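Local coordinates for protein C2 toxin component I (Clostridium botulinum, PDB 2J3X) that serves as the enzymatic component of the binary C2 toxin, an ADP-ribosyltransferase that, as in related binary toxins, probably modifies actin, at residues Thr166-Thr171 with Gly213-Glu218; Lys258-Tyr263 with Asp273-Lys278; Leu281-Leu286 with Leu392-Thr397; Leu295-Arg300 with Thr349-Thr354. The protein carries 2 engineered substitutions. All coordinates share one frame; numbering follows the deposited sequence. Where two conformers were deposited one is given.

Interaction 1: residues Thr166-Thr171 with Gly213-Glu218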
loop_
_atom_site.group_PDB
_atom_site.type_symbol
_atom_site.label_atom_id
_atom_site.label_comp_id
_atom_site.label_asym_id
_atom_site.label_seq_id
_atom_site.Cartn_x
_atom_site.Cartn_y
_atom_site.Cartn_z
ATOM N N THR A 166 15.416 10.405 3.758
ATOM C CA THR A 166 14.486 10.566 4.847
ATOM C C THR A 166 15.234 10.481 6.174
ATOM O O THR A 166 16.410 10.187 6.211
ATOM C CB THR A 166 13.332 9.518 4.798
ATOM O OG1 THR A 166 12.299 9.916 5.713
ATOM C CG2 THR A 166 13.829 8.129 5.178
ATOM N N ARG A 167 14.528 10.759 7.249
ATOM C CA ARG A 167 15.038 10.622 8.627
ATOM C C ARG A 167 14.132 9.645 9.374
ATOM O O ARG A 167 12.908 9.855 9.453
ATOM C CB ARG A 167 14.982 12.012 9.255
ATOM C CG ARG A 167 15.344 12.109 10.745
ATOM C CD ARG A 167 15.451 13.583 11.079
ATOM N NE ARG A 167 16.178 13.772 12.334
ATOM C CZ ARG A 167 17.252 14.541 12.532
ATOM N NH1 ARG A 167 17.803 15.278 11.554
ATOM N NH2 ARG A 167 17.777 14.572 13.745
ATOM N N VAL A 168 14.707 8.589 9.940
ATOM C CA VAL A 168 13.957 7.654 10.734
ATOM C C VAL A 168 14.066 8.099 12.199
ATOM O O VAL A 168 15.182 8.282 12.704
ATOM C CB VAL A 168 14.565 6.246 10.636
ATOM C CG1 VAL A 168 13.714 5.236 11.446
ATOM C CG2 VAL A 168 14.732 5.855 9.153
ATOM N N PRO A 169 12.910 8.257 12.875
ATOM C CA PRO A 169 12.912 8.674 14.289
ATOM C C PRO A 169 13.533 7.711 15.278
ATOM O O PRO A 169 13.405 6.494 15.141
ATOM C CB PRO A 169 11.412 8.900 14.580
ATOM C CG PRO A 169 10.829 9.192 13.209
ATOM C CD PRO A 169 11.542 8.181 12.345
ATOM N N THR A 170 14.160 8.255 16.338
ATOM C CA THR A 170 14.638 7.437 17.442
ATOM C C THR A 170 13.442 6.646 17.967
ATOM O O THR A 170 12.293 7.094 17.832
ATOM C CB THR A 170 15.213 8.285 18.620
ATOM O OG1 THR A 170 14.160 9.106 19.083
ATOM C CG2 THR A 170 16.133 9.252 18.121
ATOM N N THR A 171 13.767 5.478 18.522
ATOM C CA THR A 171 12.882 4.451 19.093
ATOM C C THR A 171 12.305 3.493 18.042
ATOM O O THR A 171 11.747 2.457 18.417
ATOM C CB THR A 171 11.712 4.979 20.002
ATOM O OG1 THR A 171 10.663 5.466 19.185
ATOM C CG2 THR A 171 12.156 6.081 20.988
ATOM N N GLY A 213 11.764 13.057 1.781
ATOM C CA GLY A 213 10.454 12.476 2.176
ATOM C C GLY A 213 10.316 12.290 3.657
ATOM O O GLY A 213 11.323 12.069 4.364
ATOM N N SER A 214 9.077 12.326 4.143
ATOM C CA SER A 214 8.827 12.034 5.560
ATOM C C SER A 214 8.366 10.622 5.667
ATOM O O SER A 214 7.515 10.200 4.904
ATOM C CB SER A 214 7.669 12.888 6.172
ATOM O OG SER A 214 8.016 14.232 6.100
ATOM N N LEU A 215 8.909 9.897 6.627
ATOM C CA LEU A 215 8.475 8.538 6.874
ATOM C C LEU A 215 7.171 8.599 7.641
ATOM O O LEU A 215 7.108 9.283 8.679
ATOM C CB LEU A 215 9.539 7.827 7.719
ATOM C CG LEU A 215 9.505 6.320 7.813
ATOM C CD1 LEU A 215 9.856 5.726 6.461
ATOM C CD2 LEU A 215 10.549 5.904 8.906
ATOM N N SER A 216 6.152 7.876 7.194
ATOM C CA SER A 216 4.842 7.988 7.822
ATOM C C SER A 216 4.176 6.623 7.921
ATOM O O SER A 216 4.678 5.655 7.371
ATOM C CB SER A 216 3.959 8.997 7.063
ATOM O OG SER A 216 4.715 10.085 6.520
ATOM N N GLN A 217 3.047 6.557 8.624
ATOM C CA GLN A 217 2.342 5.282 8.746
ATOM C C GLN A 217 0.898 5.540 8.482
ATOM O O GLN A 217 0.256 6.249 9.270
ATOM C CB GLN A 217 2.468 4.761 10.177
ATOM C CG GLN A 217 3.742 4.059 10.428
ATOM C CD GLN A 217 3.947 3.841 11.923
ATOM O OE1 GLN A 217 4.147 4.801 12.695
ATOM N NE2 GLN A 217 3.896 2.579 12.333
ATOM N N GLU A 218 0.383 5.050 7.345
ATOM C CA GLU A 218 -0.975 5.328 6.982
ATOM C C GLU A 218 -1.813 4.193 7.583
ATOM O O GLU A 218 -1.432 3.020 7.466
ATOM C CB GLU A 218 -1.115 5.291 5.435
ATOM C CG GLU A 218 -2.514 5.679 5.012
ATOM C CD GLU A 218 -2.580 5.732 3.476
ATOM O OE1 GLU A 218 -1.809 4.995 2.802
ATOM O OE2 GLU A 218 -3.424 6.482 2.969
HETATM O O HOH W 1 10.776 11.160 8.369
HETATM O O HOH W 2 12.668 13.125 6.672
#
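The flat group T166 works on is the peptide carbonyl of G213. Its hydroxyl OG1 comes in from above that plane, 42° out of it, and donates to G213 O at 2.7 Å. With chi1 at -167°, OG1 lies opposite the backbone N of T166 and leans across to the neighbouring strand. P169 touches L215 CD2 with its CD at 4.2 Å. The same leucine methyl meets both branches of V168, CG1 and CG2, the closer being CG1 at 4.1 Å. The guanidinium of R167 leads away from the contact to pair with D97.

Strands 162-168 and 206-216 run side by side in the same direction in the sheet, but here they splay, their axes 33° apart, and water fills the role of direct backbone pairing. Water 1 donates to R167 O at 2.7 Å and accepts from L215 N at 2.8 Å. Water 2 donates to G213 O at 2.9 Å and takes a weak bond from R167 N. G213 O is therefore gripped by both a hydroxyl and a water, which implies that where these parallel strands part, the waters and the T166 hydroxyl satisfy R167 O, L215 N and G213 O.

Interaction 2: residues Lys258-Tyr263 with Asp273-Lys278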
loop_
_atom_site.group_PDB
_atom_site.type_symbol
_atom_site.label_atom_id
_atom_site.label_comp_id
_atom_site.label_asym_id
_atom_site.label_seq_id
_atom_site.Cartn_x
_atom_site.Cartn_y
_atom_site.Cartn_z
ATOM N N LYS A 258 -30.014 -4.493 -5.355
ATOM C CA LYS A 258 -30.015 -4.700 -6.807
ATOM C C LYS A 258 -30.780 -3.582 -7.532
ATOM O O LYS A 258 -30.279 -2.962 -8.469
ATOM C CB LYS A 258 -30.521 -6.122 -7.143
ATOM C CG LYS A 258 -29.515 -7.228 -6.712
ATOM C CD LYS A 258 -29.894 -8.626 -7.223
ATOM C CE LYS A 258 -28.793 -9.637 -6.859
ATOM N NZ LYS A 258 -28.679 -10.799 -7.815
ATOM N N ALA A 259 -31.983 -3.284 -7.053
ATOM C CA ALA A 259 -32.821 -2.295 -7.684
ATOM C C ALA A 259 -32.179 -0.912 -7.635
ATOM O O ALA A 259 -32.189 -0.165 -8.609
ATOM C CB ALA A 259 -34.173 -2.258 -7.006
ATOM N N ILE A 260 -31.597 -0.590 -6.470
ATOM C CA ILE A 260 -31.070 0.746 -6.253
ATOM C C ILE A 260 -29.775 0.939 -7.072
ATOM O O ILE A 260 -29.577 1.983 -7.682
ATOM C CB ILE A 260 -30.854 0.989 -4.729
ATOM C CG1 ILE A 260 -32.192 1.429 -4.089
ATOM C CG2 ILE A 260 -29.815 2.083 -4.511
ATOM C CD1 ILE A 260 -32.149 1.556 -2.551
ATOM N N ASN A 261 -28.913 -0.069 -7.057
ATOM C CA ASN A 261 -27.647 -0.079 -7.819
ATOM C C ASN A 261 -27.972 0.076 -9.323
ATOM O O ASN A 261 -27.383 0.922 -9.999
ATOM C CB ASN A 261 -26.882 -1.409 -7.607
ATOM C CG ASN A 261 -26.195 -1.495 -6.242
ATOM O OD1 ASN A 261 -26.068 -0.487 -5.532
ATOM N ND2 ASN A 261 -25.746 -2.714 -5.878
ATOM N N SER A 262 -28.932 -0.718 -9.817
ATOM C CA SER A 262 -29.289 -0.659 -11.274
ATOM C C SER A 262 -29.789 0.711 -11.667
ATOM O O SER A 262 -29.329 1.286 -12.666
ATOM C CB SER A 262 -30.284 -1.738 -11.672
ATOM O OG SER A 262 -29.654 -3.002 -11.521
ATOM N N TYR A 263 -30.700 1.248 -10.864
ATOM C CA TYR A 263 -31.275 2.550 -11.073
ATOM C C TYR A 263 -30.202 3.608 -11.161
ATOM O O TYR A 263 -30.132 4.380 -12.127
ATOM C CB TYR A 263 -32.257 2.859 -9.939
ATOM C CG TYR A 263 -33.020 4.166 -10.003
ATOM C CD1 TYR A 263 -34.028 4.376 -10.980
ATOM C CD2 TYR A 263 -32.788 5.180 -9.063
ATOM C CE1 TYR A 263 -34.736 5.561 -11.028
ATOM C CE2 TYR A 263 -33.522 6.376 -9.088
ATOM C CZ TYR A 263 -34.508 6.550 -10.095
ATOM O OH TYR A 263 -35.250 7.710 -10.135
ATOM N N ASP A 273 -39.818 7.583 -8.168
ATOM C CA ASP A 273 -39.907 8.346 -6.929
ATOM C C ASP A 273 -39.613 7.511 -5.684
ATOM O O ASP A 273 -38.962 8.017 -4.770
ATOM C CB ASP A 273 -41.265 9.030 -6.775
ATOM C CG ASP A 273 -41.490 10.134 -7.800
ATOM O OD1 ASP A 273 -40.504 10.688 -8.349
ATOM O OD2 ASP A 273 -42.680 10.453 -8.059
ATOM N N GLU A 274 -40.078 6.262 -5.642
ATOM C CA GLU A 274 -39.908 5.445 -4.452
ATOM C C GLU A 274 -38.413 5.235 -4.202
ATOM O O GLU A 274 -37.927 5.373 -3.067
ATOM C CB GLU A 274 -40.630 4.111 -4.595
ATOM C CG GLU A 274 -40.931 3.462 -3.261
ATOM C CD GLU A 274 -41.580 2.085 -3.373
ATOM O OE1 GLU A 274 -42.663 1.962 -4.008
ATOM O OE2 GLU A 274 -41.018 1.130 -2.779
ATOM N N LEU A 275 -37.688 4.922 -5.272
ATOM C CA LEU A 275 -36.233 4.744 -5.191
ATOM C C LEU A 275 -35.525 6.042 -4.908
ATOM O O LEU A 275 -34.576 6.091 -4.098
ATOM C CB LEU A 275 -35.674 4.097 -6.460
ATOM C CG LEU A 275 -36.115 2.661 -6.677
ATOM C CD1 LEU A 275 -35.479 2.121 -7.955
ATOM C CD2 LEU A 275 -35.769 1.798 -5.472
ATOM N N ASN A 276 -35.958 7.110 -5.561
ATOM C CA ASN A 276 -35.426 8.408 -5.216
ATOM C C ASN A 276 -35.489 8.698 -3.724
ATOM O O ASN A 276 -34.528 9.242 -3.185
ATOM C CB ASN A 276 -36.126 9.554 -5.940
ATOM C CG ASN A 276 -35.847 9.569 -7.428
ATOM O OD1 ASN A 276 -34.913 8.919 -7.923
ATOM N ND2 ASN A 276 -36.710 10.278 -8.166
ATOM N N LYS A 277 -36.617 8.377 -3.078
ATOM C CA LYS A 277 -36.762 8.642 -1.649
ATOM C C LYS A 277 -35.812 7.770 -0.826
ATOM O O LYS A 277 -35.183 8.242 0.105
ATOM C CB LYS A 277 -38.212 8.412 -1.202
ATOM C CG LYS A 277 -39.193 9.449 -1.769
ATOM C CD LYS A 277 -40.641 8.916 -1.801
ATOM C CE LYS A 277 -41.619 10.026 -2.167
ATOM N NZ LYS A 277 -41.835 10.951 -1.025
ATOM N N LYS A 278 -35.756 6.486 -1.142
ATOM C CA LYS A 278 -34.860 5.605 -0.416
ATOM C C LYS A 278 -33.405 6.078 -0.581
ATOM O O LYS A 278 -32.611 6.030 0.365
ATOM C CB LYS A 278 -34.989 4.194 -0.923
ATOM C CG LYS A 278 -36.323 3.563 -0.572
ATOM C CD LYS A 278 -36.397 2.170 -1.113
ATOM C CE LYS A 278 -37.718 1.553 -0.626
ATOM N NZ LYS A 278 -37.988 0.234 -1.237
#
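L275 reaches out from helix 273-286 and lodges against Y263 and I260 of helix 257-265, its two methyls dividing the work. Its CG is anti to the carbonyl carbon (chi1 -67°), from where CD1 lies over one face of the Y263 ring, closest to CG at 3.8 Å, in a CH-pi contact. CD2 packs on I260 CG1 at 3.9 Å. The leucine CB rests over that same ring, displaced toward the CD2-CE2 rim. CG of Y263 stands anti to its backbone N (chi1 -177°), which throws the ring across the gap, so the hydroxyl ends beside N276. There Y263 OH donates to N276 OD1 over a short 2.5 Å, ring and amide planes well turned from each other. Both ends of this bond have further partners: OH accepts from the backbone N of N272, and OD1 also accepts from R268. I260 stretches its CD1 toward the foot of K278, 4.2 Å from CB, while the ammonium of K278 forms a salt bridge with D256.

The two helices lie nearly at right angles, 98° between their directions, and this corner is closed by the short connection between them. Deeper in, I260 continues onto I279 and I282 of helix 273-286 and onto F346, joining the helical corner to the approach to strand 347-350.

Interaction 3: residues Leu281-Leu286 with Leu392-Thr397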
loop_
_atom_site.group_PDB
_atom_site.type_symbol
_atom_site.label_atom_id
_atom_site.label_comp_id
_atom_site.label_asym_id
_atom_site.label_seq_id
_atom_site.Cartn_x
_atom_site.Cartn_y
_atom_site.Cartn_z
ATOM N N LEU A 281 -32.502 8.996 1.616
ATOM C CA LEU A 281 -32.349 8.543 3.013
ATOM C C LEU A 281 -31.030 7.784 3.239
ATOM O O LEU A 281 -30.444 7.900 4.315
ATOM C CB LEU A 281 -33.557 7.677 3.458
ATOM C CG LEU A 281 -34.862 8.464 3.690
ATOM C CD1 LEU A 281 -36.078 7.503 3.794
ATOM C CD2 LEU A 281 -34.726 9.286 4.915
ATOM N N ILE A 282 -30.590 6.972 2.275
ATOM C CA ILE A 282 -29.354 6.221 2.469
ATOM C C ILE A 282 -28.180 7.204 2.476
ATOM O O ILE A 282 -27.280 7.083 3.325
ATOM C CB ILE A 282 -29.179 5.151 1.416
ATOM C CG1 ILE A 282 -30.321 4.133 1.536
ATOM C CG2 ILE A 282 -27.839 4.414 1.549
ATOM C CD1 ILE A 282 -30.540 3.345 0.219
ATOM N N SER A 283 -28.193 8.167 1.546
ATOM C CA SER A 283 -27.106 9.163 1.507
ATOM C C SER A 283 -27.122 9.986 2.776
ATOM O O SER A 283 -26.061 10.246 3.336
ATOM C CB SER A 283 -27.220 10.091 0.280
ATOM O OG SER A 283 -26.820 9.416 -0.920
ATOM N N SER A 284 -28.325 10.355 3.251
ATOM C CA SER A 284 -28.517 11.094 4.494
ATOM C C SER A 284 -27.898 10.275 5.671
ATOM O O SER A 284 -27.080 10.788 6.460
ATOM C CB SER A 284 -30.056 11.270 4.719
ATOM O OG SER A 284 -30.305 12.079 5.824
ATOM N N ALA A 285 -28.240 8.986 5.743
ATOM C CA ALA A 285 -27.702 8.115 6.811
ATOM C C ALA A 285 -26.201 8.065 6.763
ATOM O O ALA A 285 -25.522 8.108 7.819
ATOM C CB ALA A 285 -28.247 6.694 6.685
ATOM N N LEU A 286 -25.652 7.937 5.552
ATOM C CA LEU A 286 -24.182 7.804 5.409
ATOM C C LEU A 286 -23.462 9.129 5.742
ATOM O O LEU A 286 -22.241 9.133 5.950
ATOM C CB LEU A 286 -23.779 7.283 4.010
ATOM C CG LEU A 286 -24.255 5.860 3.724
ATOM C CD1 LEU A 286 -23.844 5.527 2.236
ATOM C CD2 LEU A 286 -23.598 4.919 4.778
ATOM N N LEU A 392 -19.729 3.256 1.041
ATOM C CA LEU A 392 -19.470 4.643 0.609
ATOM C C LEU A 392 -20.683 5.240 -0.088
ATOM O O LEU A 392 -21.405 4.517 -0.807
ATOM C CB LEU A 392 -18.278 4.680 -0.382
ATOM C CG LEU A 392 -16.969 4.054 0.105
ATOM C CD1 LEU A 392 -15.874 4.288 -0.940
ATOM C CD2 LEU A 392 -16.534 4.713 1.394
ATOM N N ASN A 393 -20.823 6.558 0.043
ATOM C CA ASN A 393 -21.897 7.281 -0.626
ATOM C C ASN A 393 -21.824 7.091 -2.148
ATOM O O ASN A 393 -20.721 6.827 -2.734
ATOM C CB ASN A 393 -21.830 8.748 -0.258
ATOM C CG ASN A 393 -23.109 9.479 -0.571
ATOM O OD1 ASN A 393 -24.188 8.862 -0.610
ATOM N ND2 ASN A 393 -23.005 10.805 -0.763
ATOM N N LYS A 394 -23.002 7.151 -2.780
ATOM C CA LYS A 394 -23.079 7.080 -4.261
ATOM C C LYS A 394 -22.220 8.223 -4.857
ATOM O O LYS A 394 -22.010 9.258 -4.210
ATOM C CB LYS A 394 -24.551 7.215 -4.694
ATOM C CG LYS A 394 -25.164 8.580 -4.289
ATOM C CD LYS A 394 -26.715 8.732 -4.429
ATOM C CE LYS A 394 -27.075 10.181 -3.958
ATOM N NZ LYS A 394 -26.613 11.140 -4.974
ATOM N N ASN A 395 -21.758 8.028 -6.086
ATOM C CA ASN A 395 -20.919 9.024 -6.751
ATOM C C ASN A 395 -19.548 9.212 -6.078
ATOM O O ASN A 395 -18.984 10.282 -6.180
ATOM C CB ASN A 395 -21.641 10.386 -6.821
ATOM C CG ASN A 395 -22.903 10.343 -7.662
ATOM O OD1 ASN A 395 -22.868 9.869 -8.772
ATOM N ND2 ASN A 395 -24.017 10.868 -7.134
ATOM N N SER A 396 -19.029 8.227 -5.353
ATOM C CA SER A 396 -17.679 8.393 -4.771
ATOM C C SER A 396 -16.664 8.102 -5.888
ATOM O O SER A 396 -16.581 6.966 -6.387
ATOM C CB SER A 396 -17.457 7.405 -3.597
ATOM O OG SER A 396 -18.266 7.762 -2.448
ATOM N N THR A 397 -15.877 9.115 -6.245
ATOM C CA THR A 397 -14.964 9.019 -7.343
ATOM C C THR A 397 -13.556 8.994 -6.776
ATOM O O THR A 397 -13.281 9.661 -5.770
ATOM C CB THR A 397 -15.150 10.271 -8.253
ATOM O OG1 THR A 397 -16.561 10.349 -8.629
ATOM C CG2 THR A 397 -14.288 10.232 -9.460
#
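One hydrogen bond joins S283 and N393: S283 OG donates to N393 OD1 at 2.7 Å, arriving in the carbonyl plane on a lone pair. The amide reaches the helix because CG of N393 is turned anti to the backbone N (chi1 -163°), carrying OD1 up to the hydroxyl.

Packing contacts surround this bond. K394 lays its aliphatic chain beside the serine, and its CE comes to 3.1 Å from S283 OG; being next to the ammonium, that methylene is probably polarised enough to sit well against an oxygen. The K394 chain bends at its last torsion, and the K394 side chain also touches L264 of helix 257-265. One turn on from S283, L286 presses CD1 onto backbone rather than side chain, 3.9 Å from both L392 C and N393 N. F346 lines both S283 and N393.

Bonds inside the loop hold its shape: S396 OG donates to N393 O at 2.6 Å, reinforcing a weak bond to that oxygen from S396 N. With N395 in the left-handed backbone region, residues 393-396 make a tight turn close to type II. This turn links strands 389-392 and 397-411, which belong to different sheets, and here it docks against the last turns of helix 273-286.

Interaction 4: residues Leu295-Arg300 with Thr349-Thr354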
loop_
_atom_site.group_PDB
_atom_site.type_symbol
_atom_site.label_atom_id
_atom_site.label_comp_id
_atom_site.label_asym_id
_atom_site.label_seq_id
_atom_site.Cartn_x
_atom_site.Cartn_y
_atom_site.Cartn_z
ATOM N N LEU A 295 -8.050 6.474 6.556
ATOM C CA LEU A 295 -7.581 5.122 6.586
ATOM C C LEU A 295 -7.843 4.421 5.275
ATOM O O LEU A 295 -8.562 4.915 4.444
ATOM C CB LEU A 295 -8.244 4.367 7.709
ATOM C CG LEU A 295 -9.652 3.868 7.513
ATOM C CD1 LEU A 295 -9.969 2.831 8.558
ATOM C CD2 LEU A 295 -10.675 4.957 7.426
ATOM N N ILE A 296 -7.251 3.247 5.146
ATOM C CA ILE A 296 -7.330 2.448 3.923
ATOM C C ILE A 296 -8.479 1.419 4.044
ATOM O O ILE A 296 -8.545 0.658 5.003
ATOM C CB ILE A 296 -5.980 1.736 3.675
ATOM C CG1 ILE A 296 -4.865 2.797 3.384
ATOM C CG2 ILE A 296 -6.106 0.654 2.570
ATOM C CD1 ILE A 296 -5.082 3.548 2.002
ATOM N N ALA A 297 -9.343 1.371 3.021
ATOM C CA ALA A 297 -10.246 0.255 2.889
ATOM C C ALA A 297 -10.058 -0.371 1.472
ATOM O O ALA A 297 -9.416 0.213 0.607
ATOM C CB ALA A 297 -11.661 0.721 3.043
ATOM N N TYR A 298 -10.593 -1.568 1.278
ATOM C CA TYR A 298 -10.269 -2.357 0.063
ATOM C C TYR A 298 -11.516 -2.722 -0.707
ATOM O O TYR A 298 -12.582 -2.974 -0.129
ATOM C CB TYR A 298 -9.571 -3.660 0.496
ATOM C CG TYR A 298 -8.183 -3.387 0.973
ATOM C CD1 TYR A 298 -7.137 -3.208 0.053
ATOM C CD2 TYR A 298 -7.927 -3.237 2.378
ATOM C CE1 TYR A 298 -5.815 -2.930 0.483
ATOM C CE2 TYR A 298 -6.618 -2.951 2.854
ATOM C CZ TYR A 298 -5.577 -2.786 1.886
ATOM O OH TYR A 298 -4.289 -2.512 2.260
ATOM N N ARG A 299 -11.382 -2.792 -2.030
ATOM C CA ARG A 299 -12.478 -3.301 -2.855
ATOM C C ARG A 299 -11.848 -4.039 -4.047
ATOM O O ARG A 299 -11.161 -3.413 -4.864
ATOM C CB ARG A 299 -13.273 -2.144 -3.363
ATOM C CG ARG A 299 -14.536 -2.559 -4.191
ATOM C CD ARG A 299 -15.324 -1.305 -4.528
ATOM N NE ARG A 299 -16.294 -1.587 -5.613
ATOM C CZ ARG A 299 -17.413 -2.279 -5.469
ATOM N NH1 ARG A 299 -17.762 -2.771 -4.278
ATOM N NH2 ARG A 299 -18.199 -2.488 -6.532
ATOM N N ARG A 300 -12.082 -5.355 -4.093
ATOM C CA ARG A 300 -11.506 -6.192 -5.142
ATOM C C ARG A 300 -12.550 -6.350 -6.251
ATOM O O ARG A 300 -13.723 -6.600 -5.946
ATOM C CB ARG A 300 -11.179 -7.565 -4.580
ATOM C CG ARG A 300 -9.841 -7.600 -3.760
ATOM C CD ARG A 300 -9.701 -8.969 -3.068
ATOM N NE ARG A 300 -8.364 -9.165 -2.503
ATOM C CZ ARG A 300 -7.350 -9.733 -3.153
ATOM N NH1 ARG A 300 -7.450 -10.137 -4.456
ATOM N NH2 ARG A 300 -6.203 -9.820 -2.550
ATOM N N THR A 349 -16.830 -1.494 0.516
ATOM C CA THR A 349 -15.393 -1.717 0.709
ATOM C C THR A 349 -15.310 -2.472 2.009
ATOM O O THR A 349 -16.310 -2.580 2.729
ATOM C CB THR A 349 -14.614 -0.354 0.889
ATOM O OG1 THR A 349 -15.000 0.246 2.147
ATOM C CG2 THR A 349 -14.897 0.620 -0.262
ATOM N N SER A 350 -14.158 -3.068 2.282
ATOM C CA SER A 350 -13.959 -3.746 3.574
ATOM C C SER A 350 -12.653 -3.314 4.182
ATOM O O SER A 350 -11.688 -3.008 3.449
ATOM C CB SER A 350 -13.900 -5.272 3.354
ATOM O OG SER A 350 -13.663 -5.933 4.604
ATOM N N LEU A 351 -12.551 -3.318 5.524
ATOM C CA LEU A 351 -11.200 -3.165 6.055
ATOM C C LEU A 351 -10.275 -4.353 5.828
ATOM O O LEU A 351 -9.044 -4.251 6.016
ATOM C CB LEU A 351 -11.266 -2.791 7.591
ATOM C CG LEU A 351 -11.872 -1.432 7.946
ATOM C CD1 LEU A 351 -11.597 -1.176 9.449
ATOM C CD2 LEU A 351 -11.229 -0.261 7.139
ATOM N N LYS A 352 -10.846 -5.513 5.448
ATOM C CA LYS A 352 -10.049 -6.661 5.105
ATOM C C LYS A 352 -9.652 -6.641 3.630
ATOM O O LYS A 352 -10.552 -6.520 2.772
ATOM C CB LYS A 352 -10.812 -7.965 5.409
ATOM C CG LYS A 352 -11.008 -8.220 6.886
ATOM C CD LYS A 352 -11.489 -9.656 7.112
ATOM C CE LYS A 352 -12.926 -9.734 6.860
ATOM N NZ LYS A 352 -13.565 -10.966 7.514
ATOM N N SER A 353 -8.354 -6.744 3.330
ATOM C CA SER A 353 -7.934 -6.699 1.921
ATOM C C SER A 353 -8.414 -7.903 1.120
ATOM O O SER A 353 -8.577 -7.778 -0.112
ATOM C CB SER A 353 -6.420 -6.605 1.721
ATOM O OG SER A 353 -5.788 -7.823 2.079
ATOM N N THR A 354 -8.577 -9.065 1.766
ATOM C CA THR A 354 -8.735 -10.302 0.981
ATOM C C THR A 354 -9.736 -11.277 1.608
ATOM O O THR A 354 -9.378 -12.381 2.010
ATOM C CB THR A 354 -7.376 -10.991 0.791
ATOM O OG1 THR A 354 -6.425 -10.004 0.342
ATOM C CG2 THR A 354 -7.500 -12.106 -0.348
HETATM O O HOH W 3 -7.631 -1.732 6.222
HETATM O O HOH W 4 -12.010 -6.355 0.314
#
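Y298 carries much of this contact, lying against the bend that follows S350. Its CB passes K352 O at 3.8 Å. CG then comes within 3.5 Å of S353 CA, and from there outward S353 covers one face of the ring, its CB 3.6 Å from the ring centroid and only 4° off the normal, an almost centred CH-pi contact. CD2 looks at the L351 carbonyl from the ring edge, and beyond CZ the hydroxyl leaves the contact to bond D220. The backbone of the same residue forms the single antiparallel bridge here, a hydrogen-bonded pair: Y298 N donates to S350 O at 2.8 Å and S350 N to Y298 O at 2.9 Å.

Past the bridge the chains diverge. An ST turn, in which S350 OG accepts from K352 N, swings the second chain round; the same hydroxyl is hydrogen-bonded to E387 O. Water 3 joins I296 O to L351 O. R300 closes the far end: from its extended chain NE donates to S353 O at 2.8 Å, near the guanidinium plane, and NH2 to T354 OG1 at 2.9 Å, tilted 24° from it. At the other end L351 CD2 meets L295 CD1.

S348-T349-S350 matches the STS motif of ADP-ribosyltransferases, and R299, bonded to S348 O, matches their conserved arginine; a glycerol, probably from the crystallisation liquor, is hydrogen-bonded to its NE. Strand 295-301, outermost in its five-strand sheet beside 363-369, thus meets strand 347-350, outermost in the three-strand sheet beside 389-392, with W229 of helix 227-234 touching L295 and L351.

In the fold
Interaction 1 comes first along the chain, in the sheet of the first ADP-ribosyltransferase-like region; interactions 2, 3 and 4 all belong to the second. Centres of interactions 1 and 2 lie 47 Å apart on opposite sides of the chain's centre. Interactions 2 and 3 share helix 273-286, their centres 13 Å apart, and touch through I260 and I282. Interaction 4 is nested inside the loop closed by interaction 3, and the two meet where L392 packs on T349. E218 packs on I296, bringing interaction 1 against interaction 4. The contacts thus run from one half of the protein through the probable active-site strands to the outlying helices.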